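Local coordinates for 6-aminohexanoate-dimer hydrolase (PDB 4GB7), which probably hydrolyses amide bonds, as in the 6-aminohexanoate dimer, as a putative serine hydrolase of the beta-lactamase family, at residues A368-G373 with T378-P383; I389-S394 with S404-M409. One frame throughout, in Å; residues are numbered along the deposited sequence.

Contact 1: A368-G373 with T378-P383; sequences AFEVLG and TLYIDP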
loop_
_atom_site.group_PDB
_atom_site.type_symbol
_atom_site.label_atom_id
_atom_site.label_comp_id
_atom_site.label_asym_id
_atom_site.label_seq_id
_atom_site.Cartn_x
_atom_site.Cartn_y
_atom_site.Cartn_z
ATOM N N ALA A 368 15.604 -5.731 -4.059
ATOM C CA ALA A 368 14.470 -4.768 -3.996
ATOM C C ALA A 368 13.487 -5.156 -2.933
ATOM O O ALA A 368 13.401 -6.319 -2.529
ATOM C CB ALA A 368 13.801 -4.573 -5.348
ATOM N N PHE A 369 12.730 -4.192 -2.463
ATOM C CA PHE A 369 11.626 -4.454 -1.598
ATOM C C PHE A 369 10.459 -3.589 -2.090
ATOM O O PHE A 369 10.648 -2.601 -2.772
ATOM C CB PHE A 369 11.993 -4.286 -0.089
ATOM C CG PHE A 369 12.507 -2.916 0.291
ATOM C CD1 PHE A 369 13.831 -2.576 0.082
ATOM C CD2 PHE A 369 11.674 -1.984 0.853
ATOM C CE1 PHE A 369 14.327 -1.337 0.440
ATOM C CE2 PHE A 369 12.148 -0.718 1.209
ATOM C CZ PHE A 369 13.468 -0.377 0.997
ATOM N N GLU A 370 9.248 -4.022 -1.806
ATOM C CA GLU A 370 8.106 -3.396 -2.401
ATOM C C GLU A 370 6.851 -3.588 -1.577
ATOM O O GLU A 370 6.766 -4.487 -0.731
ATOM C CB GLU A 370 7.880 -3.956 -3.820
ATOM C CG GLU A 370 7.598 -5.457 -3.903
ATOM C CD GLU A 370 7.536 -6.081 -5.263
ATOM O OE1 GLU A 370 7.532 -5.350 -6.252
ATOM O OE2 GLU A 370 7.400 -7.339 -5.341
ATOM N N VAL A 371 5.881 -2.729 -1.833
ATOM C CA VAL A 371 4.494 -2.929 -1.388
ATOM C C VAL A 371 3.598 -2.930 -2.604
ATOM O O VAL A 371 3.825 -2.173 -3.559
ATOM C CB VAL A 371 4.102 -1.953 -0.240
ATOM C CG1 VAL A 371 4.240 -0.487 -0.730
ATOM C CG2 VAL A 371 2.702 -2.294 0.310
ATOM N N LEU A 372 2.581 -3.785 -2.556
ATOM C CA LEU A 372 1.732 -4.080 -3.714
ATOM C C LEU A 372 0.323 -3.768 -3.291
ATOM O O LEU A 372 -0.008 -3.910 -2.087
ATOM C CB LEU A 372 1.842 -5.550 -4.078
ATOM C CG LEU A 372 3.253 -5.976 -4.511
ATOM C CD1 LEU A 372 3.404 -7.505 -4.427
ATOM C CD2 LEU A 372 3.558 -5.449 -5.904
ATOM N N GLY A 373 -0.518 -3.420 -4.259
ATOM C CA GLY A 373 -1.954 -3.278 -4.008
ATOM C C GLY A 373 -2.801 -3.696 -5.161
ATOM O O GLY A 373 -2.325 -3.658 -6.312
ATOM N N THR A 378 1.874 -0.412 -7.165
ATOM C CA THR A 378 3.168 -0.823 -6.646
ATOM C C THR A 378 3.975 0.390 -6.190
ATOM O O THR A 378 4.035 1.398 -6.903
ATOM C CB THR A 378 4.026 -1.569 -7.696
ATOM O OG1 THR A 378 3.294 -2.691 -8.228
ATOM C CG2 THR A 378 5.366 -2.075 -7.092
ATOM N N LEU A 379 4.577 0.257 -5.004
ATOM C CA LEU A 379 5.751 1.062 -4.640
ATOM C C LEU A 379 6.931 0.144 -4.556
ATOM O O LEU A 379 6.956 -0.784 -3.706
ATOM C CB LEU A 379 5.557 1.778 -3.294
ATOM C CG LEU A 379 6.736 2.580 -2.776
ATOM C CD1 LEU A 379 7.242 3.701 -3.693
ATOM C CD2 LEU A 379 6.364 3.119 -1.379
ATOM N N TYR A 380 7.920 0.384 -5.366
ATOM C CA TYR A 380 9.067 -0.552 -5.555
ATOM C C TYR A 380 10.379 0.226 -5.313
ATOM O O TYR A 380 10.629 1.278 -5.932
ATOM C CB TYR A 380 9.024 -1.101 -6.974
ATOM C CG TYR A 380 10.192 -1.981 -7.394
ATOM C CD1 TYR A 380 10.161 -3.377 -7.228
ATOM C CD2 TYR A 380 11.314 -1.445 -7.999
ATOM C CE1 TYR A 380 11.219 -4.188 -7.632
ATOM C CE2 TYR A 380 12.375 -2.242 -8.403
ATOM C CZ TYR A 380 12.309 -3.624 -8.245
ATOM O OH TYR A 380 13.342 -4.430 -8.663
ATOM N N ILE A 381 11.215 -0.286 -4.407
ATOM C CA ILE A 381 12.448 0.382 -4.046
ATOM C C ILE A 381 13.593 -0.563 -4.333
ATOM O O ILE A 381 13.630 -1.689 -3.789
ATOM C CB ILE A 381 12.444 0.788 -2.553
ATOM C CG1 ILE A 381 11.161 1.663 -2.273
ATOM C CG2 ILE A 381 13.770 1.463 -2.205
ATOM C CD1 ILE A 381 11.006 2.027 -0.848
ATOM N N ASP A 382 14.541 -0.096 -5.120
ATOM C CA ASP A 382 15.727 -0.868 -5.531
ATOM C C ASP A 382 16.959 -0.191 -4.957
ATOM O O ASP A 382 17.420 0.794 -5.441
ATOM C CB ASP A 382 15.780 -0.912 -7.065
ATOM C CG ASP A 382 17.036 -1.553 -7.627
ATOM O OD1 ASP A 382 17.981 -1.784 -6.864
ATOM O OD2 ASP A 382 17.051 -1.894 -8.855
ATOM N N PRO A 383 17.476 -0.715 -3.831
ATOM C CA PRO A 383 18.631 -0.091 -3.219
ATOM C C PRO A 383 19.953 -0.318 -3.976
ATOM O O PRO A 383 20.912 0.426 -3.739
ATOM C CB PRO A 383 18.671 -0.714 -1.850
ATOM C CG PRO A 383 17.812 -1.884 -1.890
ATOM C CD PRO A 383 17.059 -1.940 -3.167
#
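Phe369 and Ile381 form a hydrogen-bonded antiparallel pair: Phe369 N reaches Ile381 O at 3.0 Å, and Ile381 N returns to Phe369 O at 2.9 Å. Above these bonds the Phe369 ring receives Ile381 CB over one face, a CH-pi contact 4.1 Å from the ring centroid and 17° off its normal. The phenyl folds back over its neighbour because CG stands between the backbone N and carbonyl carbon (chi1 58°). Two residues on, Val371 and Leu379 exchange a second pair of backbone bonds, and Val371 CG1 packs on Leu379 CB at 3.7 Å.

The other face carries Glu370 and Tyr380, a non-hydrogen-bonded pair. Glu370 OE1 lies in the ring plane at its edge, 3.4 Å from Tyr380 CD1, while Ala368 CB approaches Tyr380 OH to 3.3 Å. That hydroxyl is hydrogen-bonded to Asn364 ND2.

Farther out, helix 307-318 packs against Leu379 and Ile381, and helix 402-417 against Thr378 and Tyr380, so the two faces meet different helices. With strand axes 4.8 Å apart and directions 174° apart, this is the beta hairpin 369-382, part of the antiparallel sheet of a serine beta-lactamase-like fold.

Contact 2: I389-S394 with S404-M409; sequences IVHFSS and SVYSNM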
loop_
_atom_site.group_PDB
_atom_site.type_symbol
_atom_site.label_atom_id
_atom_site.label_comp_id
_atom_site.label_asym_id
_atom_site.label_seq_id
_atom_site.Cartn_x
_atom_site.Cartn_y
_atom_site.Cartn_z
ATOM N N ILE A 389 10.254 3.206 -8.039
ATOM C CA ILE A 389 9.163 3.204 -9.004
ATOM C C ILE A 389 7.837 3.258 -8.257
ATOM O O ILE A 389 7.617 2.515 -7.295
ATOM C CB ILE A 389 9.226 2.021 -9.952
ATOM C CG1 ILE A 389 10.506 2.122 -10.839
ATOM C CG2 ILE A 389 7.953 1.841 -10.769
ATOM C CD1 ILE A 389 10.618 1.013 -11.862
ATOM N N VAL A 390 7.004 4.172 -8.686
ATOM C CA VAL A 390 5.598 4.280 -8.276
ATOM C C VAL A 390 4.744 3.922 -9.445
ATOM O O VAL A 390 4.891 4.493 -10.520
ATOM C CB VAL A 390 5.227 5.677 -7.752
ATOM C CG1 VAL A 390 3.744 5.736 -7.373
ATOM C CG2 VAL A 390 6.067 6.019 -6.504
ATOM N N HIS A 391 3.818 2.994 -9.231
ATOM C CA HIS A 391 2.978 2.491 -10.325
ATOM C C HIS A 391 1.570 2.469 -9.823
ATOM O O HIS A 391 1.283 1.724 -8.841
ATOM C CB HIS A 391 3.471 1.083 -10.718
ATOM C CG HIS A 391 3.025 0.615 -12.070
ATOM N ND1 HIS A 391 3.740 -0.272 -12.768
ATOM C CD2 HIS A 391 1.916 0.893 -12.800
ATOM C CE1 HIS A 391 3.135 -0.505 -13.953
ATOM N NE2 HIS A 391 2.008 0.204 -13.974
ATOM N N PHE A 392 0.701 3.294 -10.415
ATOM C CA PHE A 392 -0.705 3.350 -10.074
ATOM C C PHE A 392 -1.514 2.908 -11.249
ATOM O O PHE A 392 -1.185 3.303 -12.383
ATOM C CB PHE A 392 -1.211 4.763 -9.746
ATOM C CG PHE A 392 -0.651 5.406 -8.538
ATOM C CD1 PHE A 392 -0.019 4.689 -7.521
ATOM C CD2 PHE A 392 -0.887 6.787 -8.371
ATOM C CE1 PHE A 392 0.455 5.384 -6.400
ATOM C CE2 PHE A 392 -0.432 7.456 -7.250
ATOM C CZ PHE A 392 0.219 6.741 -6.258
ATOM N N SER A 393 -2.579 2.147 -10.983
ATOM C CA SER A 393 -3.403 1.602 -12.055
ATOM C C SER A 393 -4.846 1.558 -11.605
ATOM O O SER A 393 -5.184 1.725 -10.429
ATOM C CB SER A 393 -2.929 0.207 -12.521
ATOM O OG SER A 393 -1.537 0.141 -12.763
ATOM N N SER A 394 -5.709 1.300 -12.568
ATOM C CA SER A 394 -7.086 0.968 -12.266
ATOM C C SER A 394 -7.532 -0.208 -13.134
ATOM O O SER A 394 -8.446 -0.092 -13.987
ATOM C CB SER A 394 -7.934 2.222 -12.391
ATOM O OG SER A 394 -7.693 2.917 -13.592
ATOM N N SER A 404 4.337 -10.451 -12.997
ATOM C CA SER A 404 5.696 -10.879 -13.305
ATOM C C SER A 404 6.370 -10.066 -14.451
ATOM O O SER A 404 7.576 -9.852 -14.450
ATOM C CB SER A 404 5.713 -12.365 -13.680
ATOM O OG SER A 404 7.022 -12.811 -13.989
ATOM N N VAL A 405 5.596 -9.699 -15.456
ATOM C CA VAL A 405 6.109 -8.808 -16.488
ATOM C C VAL A 405 6.624 -7.492 -15.880
ATOM O O VAL A 405 7.763 -7.076 -16.143
ATOM C CB VAL A 405 5.073 -8.516 -17.586
ATOM C CG1 VAL A 405 5.560 -7.430 -18.550
ATOM C CG2 VAL A 405 4.749 -9.819 -18.349
ATOM N N TYR A 406 5.825 -6.872 -15.026
ATOM C CA TYR A 406 6.238 -5.673 -14.349
ATOM C C TYR A 406 7.447 -5.880 -13.449
ATOM O O TYR A 406 8.376 -5.072 -13.468
ATOM C CB TYR A 406 5.064 -5.125 -13.546
ATOM C CG TYR A 406 3.925 -4.443 -14.290
ATOM C CD1 TYR A 406 4.028 -4.057 -15.631
ATOM C CD2 TYR A 406 2.733 -4.177 -13.626
ATOM C CE1 TYR A 406 3.013 -3.378 -16.228
ATOM C CE2 TYR A 406 1.704 -3.503 -14.213
ATOM C CZ TYR A 406 1.841 -3.124 -15.531
ATOM O OH TYR A 406 0.829 -2.430 -16.124
ATOM N N SER A 407 7.455 -6.966 -12.669
ATOM C CA SER A 407 8.557 -7.185 -11.750
ATOM C C SER A 407 9.890 -7.290 -12.478
ATOM O O SER A 407 10.892 -6.732 -12.048
ATOM C CB SER A 407 8.313 -8.446 -10.911
ATOM O OG SER A 407 7.180 -8.261 -10.091
ATOM N N ASN A 408 9.872 -7.997 -13.615
ATOM C CA ASN A 408 11.052 -8.144 -14.427
ATOM C C ASN A 408 11.390 -6.834 -15.157
ATOM O O ASN A 408 12.565 -6.490 -15.292
ATOM C CB ASN A 408 10.857 -9.277 -15.432
ATOM C CG ASN A 408 11.149 -10.638 -14.802
ATOM O OD1 ASN A 408 12.334 -10.954 -14.565
ATOM N ND2 ASN A 408 10.079 -11.423 -14.479
HETATM N N MSE A 409 10.384 -6.109 -15.620
HETATM C CA MSE A 409 10.577 -4.808 -16.295
HETATM C C MSE A 409 11.277 -3.815 -15.363
HETATM O O MSE A 409 12.143 -3.028 -15.783
HETATM C CB MSE A 409 9.207 -4.265 -16.681
HETATM C CG MSE A 409 9.145 -2.911 -17.323
HETATM SE SE MSE A 409 7.241 -2.587 -17.513
HETATM C CE MSE A 409 6.951 -1.697 -15.836
HETATM O O HOH W 1 -1.359 -1.972 -14.586
#
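His391 and Tyr406 meet because each first torsion turns its ring toward the other segment. In His391, CG lies opposite the backbone N (chi1 -161°), whereas in Tyr406 it lies opposite the carbonyl carbon (chi1 -74°). The side chains cross at about a right angle and together bridge the 9.7 Å between His391 CA and Tyr406 CA. Evidence for close packing comes from His391 CE1, which sits over one face of the phenol, displaced toward the rim, and is 3.3 Å from Tyr406 CZ. The ring centroids are 4.4 Å apart with planes inclined at 43°, an oblique aromatic pair.

Met409, present as selenomethionine and one helical turn along, adds a looser packing contact, its CE lying 4.4 Å from His391 CE1.

The imidazole is held at both nitrogens by partners beyond the two segments: ND1 is hydrogen-bonded to Tyr410 OH and NE2 to Thr110 OG1. These two bonds fix its rotation and so hold CE1 over the phenol face. On its far end the phenol is tied to the strand through water 1, which lies in the ring plane at 2.7 Å from Tyr406 OH. The same water donates to Ser393 OG at 2.8 Å, and Ser393 OG is also hydrogen-bonded to Gly376 O. A buried polar bridge therefore runs beside the aromatic contact.

Around this pair, Phe113 meets the imidazole edge-to-face, and helix 101-107 supplies Leu105 against His391 and Leu104 against Met409. Strand 387-393 thus receives helix 402-417 on one face, while Val390 and Phe392 turn to helix 307-318 on the other. Such a central antiparallel sheet between helical layers is characteristic of the alpha/beta domain of serine beta-lactamases and penicillin-binding proteins.

From the N terminus, strand 369-373 comes first; a three-residue turn leads into strand 377-382, where contact 1 closes its short loop. The chain then turns into strand 387-393 and, after the nine residues between its segments, contact 2 closes the second loop on helix 402-417. The loops are in series, neither nesting nor crossing. Backbone bonds join them directly: Thr378 N lies 2.8 Å from His391 O, and Ile389 N lies 2.9 Å from Tyr380 O, both probable hydrogen bonds. Contact 1 thus joins strand 369-373 to strand 377-382 within the sheet, and contact 2 ties the next strand to the C-terminal helix.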